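Local structure of protein similar to metal-dependent hydrolase (Staphylococcus aureus subsp. aureus Mu50, 3ESH) at residues A[238-242]-A[243-247]. The protein is a probable metal-dependent hydrolase of the metallo-beta-lactamase superfamily, with a substrate that remains to be established. Sequence-based numbering, arbitrary orientation.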
loop_
_atom_site.group_PDB
_atom_site.type_symbol
_atom_site.label_atom_id
_atom_site.label_comp_id
_atom_site.label_asym_id
_atom_site.label_seq_id
_atom_site.Cartn_x
_atom_site.Cartn_y
_atom_site.Cartn_z
ATOM N N PRO A 238 7.666 -25.533 8.250
ATOM C CA PRO A 238 8.301 -25.906 9.518
ATOM C C PRO A 238 7.266 -26.087 10.642
ATOM O O PRO A 238 7.402 -26.962 11.495
ATOM C CB PRO A 238 9.249 -24.734 9.786
ATOM C CG PRO A 238 9.632 -24.292 8.402
ATOM C CD PRO A 238 8.303 -24.335 7.675
ATOM N N TYR A 239 6.235 -25.248 10.628
ATOM C CA TYR A 239 5.176 -25.315 11.633
ATOM C C TYR A 239 4.357 -26.595 11.492
ATOM O O TYR A 239 4.143 -27.311 12.463
ATOM C CB TYR A 239 4.247 -24.108 11.505
ATOM C CG TYR A 239 3.029 -24.182 12.400
ATOM C CD1 TYR A 239 3.137 -23.983 13.778
ATOM C CD2 TYR A 239 1.782 -24.521 11.877
ATOM C CE1 TYR A 239 2.038 -24.126 14.613
ATOM C CE2 TYR A 239 0.679 -24.671 12.701
ATOM C CZ TYR A 239 0.811 -24.472 14.069
ATOM O OH TYR A 239 -0.288 -24.635 14.889
ATOM N N PHE A 240 3.889 -26.870 10.281
ATOM C CA PHE A 240 3.102 -28.060 10.030
ATOM C C PHE A 240 3.886 -29.332 10.354
ATOM O O PHE A 240 3.307 -30.338 10.786
ATOM C CB PHE A 240 2.633 -28.095 8.578
ATOM C CG PHE A 240 1.590 -27.066 8.253
ATOM C CD1 PHE A 240 0.490 -26.880 9.098
ATOM C CD2 PHE A 240 1.692 -26.291 7.101
ATOM C CE1 PHE A 240 -0.493 -25.936 8.795
ATOM C CE2 PHE A 240 0.715 -25.346 6.788
ATOM C CZ PHE A 240 -0.376 -25.167 7.635
ATOM N N ILE A 241 5.197 -29.292 10.141
ATOM C CA ILE A 241 6.037 -30.443 10.439
ATOM C C ILE A 241 6.165 -30.587 11.952
ATOM O O ILE A 241 6.010 -31.672 12.496
ATOM C CB ILE A 241 7.437 -30.300 9.797
ATOM C CG1 ILE A 241 7.332 -30.507 8.282
ATOM C CG2 ILE A 241 8.399 -31.318 10.393
ATOM C CD1 ILE A 241 8.649 -30.354 7.537
ATOM N N GLN A 242 6.423 -29.478 12.627
ATOM C CA GLN A 242 6.567 -29.482 14.079
ATOM C C GLN A 242 5.283 -30.018 14.722
ATOM O O GLN A 242 5.324 -30.673 15.757
ATOM C CB GLN A 242 6.860 -28.059 14.566
ATOM C CG GLN A 242 7.265 -27.929 16.032
ATOM C CD GLN A 242 6.113 -28.162 16.998
ATOM O OE1 GLN A 242 5.039 -27.572 16.866
ATOM N NE2 GLN A 242 6.338 -29.021 17.986
ATOM N N GLN A 243 4.147 -29.746 14.083
ATOM C CA GLN A 243 2.845 -30.184 14.572
ATOM C C GLN A 243 2.453 -31.564 14.059
ATOM O O GLN A 243 1.329 -32.029 14.295
ATOM C CB GLN A 243 1.774 -29.169 14.180
ATOM C CG GLN A 243 1.923 -27.843 14.891
ATOM C CD GLN A 243 1.513 -27.930 16.336
ATOM O OE1 GLN A 243 0.335 -28.105 16.635
ATOM N NE2 GLN A 243 2.479 -27.820 17.244
ATOM N N GLN A 244 3.377 -32.210 13.359
ATOM C CA GLN A 244 3.151 -33.548 12.829
ATOM C C GLN A 244 1.960 -33.652 11.878
ATOM O O GLN A 244 1.142 -34.569 11.979
ATOM C CB GLN A 244 2.986 -34.545 13.972
ATOM C CG GLN A 244 4.207 -34.668 14.862
ATOM C CD GLN A 244 4.319 -36.039 15.522
ATOM O OE1 GLN A 244 5.185 -36.263 16.370
ATOM N NE2 GLN A 244 3.444 -36.965 15.127
ATOM N N TYR A 245 1.886 -32.709 10.945
ATOM C CA TYR A 245 0.822 -32.679 9.955
ATOM C C TYR A 245 1.089 -33.640 8.805
ATOM O O TYR A 245 2.238 -33.967 8.502
ATOM C CB TYR A 245 0.693 -31.290 9.339
ATOM C CG TYR A 245 -0.276 -30.351 10.004
ATOM C CD1 TYR A 245 -0.009 -29.804 11.260
ATOM C CD2 TYR A 245 -1.431 -29.952 9.345
ATOM C CE1 TYR A 245 -0.875 -28.870 11.834
ATOM C CE2 TYR A 245 -2.293 -29.026 9.904
ATOM C CZ TYR A 245 -2.011 -28.484 11.142
ATOM O OH TYR A 245 -2.849 -27.533 11.659
ATOM N N TRP A 246 0.014 -34.092 8.172
ATOM C CA TRP A 246 0.112 -34.943 7.003
ATOM C C TRP A 246 0.005 -33.956 5.853
ATOM O O TRP A 246 -0.891 -33.112 5.843
ATOM C CB TRP A 246 -1.065 -35.911 6.921
ATOM C CG TRP A 246 -0.850 -37.199 7.628
ATOM C CD1 TRP A 246 -1.250 -37.521 8.892
ATOM C CD2 TRP A 246 -0.181 -38.345 7.112
ATOM N NE1 TRP A 246 -0.872 -38.803 9.192
ATOM C CE2 TRP A 246 -0.210 -39.332 8.113
ATOM C CE3 TRP A 246 0.447 -38.632 5.894
ATOM C CZ2 TRP A 246 0.361 -40.597 7.936
ATOM C CZ3 TRP A 246 1.015 -39.890 5.719
ATOM C CH2 TRP A 246 0.967 -40.855 6.738
ATOM N N PHE A 247 0.918 -34.033 4.895
ATOM C CA PHE A 247 0.865 -33.133 3.758
ATOM C C PHE A 247 0.169 -33.859 2.624
ATOM O O PHE A 247 0.622 -34.917 2.190
ATOM C CB PHE A 247 2.273 -32.724 3.338
ATOM C CG PHE A 247 2.905 -31.692 4.239
ATOM C CD1 PHE A 247 2.774 -30.339 3.964
ATOM C CD2 PHE A 247 3.643 -32.077 5.353
ATOM C CE1 PHE A 247 3.367 -29.384 4.772
ATOM C CE2 PHE A 247 4.245 -31.129 6.174
ATOM C CZ PHE A 247 4.107 -29.781 5.884
#
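Y245 N reaches back to F240 O at 2.8 Å, while Q244 N, with Q244 at positive phi (59°), bonds to I241 O from well above the plane of that carbonyl. One residue earlier, Q243 N still makes the helical bond to Y239 O, so the carbonyls of Y239, F240 and I241 are each taken up as the chain leaves the helix. The side chains of Q242 and Q243 add an amide-to-amide bond, Q243 NE2 to Q242 OE1 at 2.6 Å, in the plane of the Q243 amide. Q243 is bent at chi2 (-74°), as Q242 is, and this brings its NE2 round to Q242 OE1. Q243 also lays its CG over one face of the Y239 ring, 3.9 Å from the centroid, a CH-pi contact.

Further inward, F240 turns the edge of its ring to the face of Y245: CD1 stands over the centre of the tyrosine ring, with the planes at 57°. F247 CZ comes within 3.5 Å of F240 CB, and I241 CG1 lies at the edge of the F247 ring, near its plane. V202 of strand 199-203 packs against F240, Y245 and F247, and W246 makes backbone hydrogen bonds to K200 and V202. This is a Schellman motif with Q244 as C-prime: it ends helix 226-242 and turns the chain into strand 246-248, which lies parallel to 199-203, in one of the two large mixed sheets of this metallo-beta-lactamase-like fold.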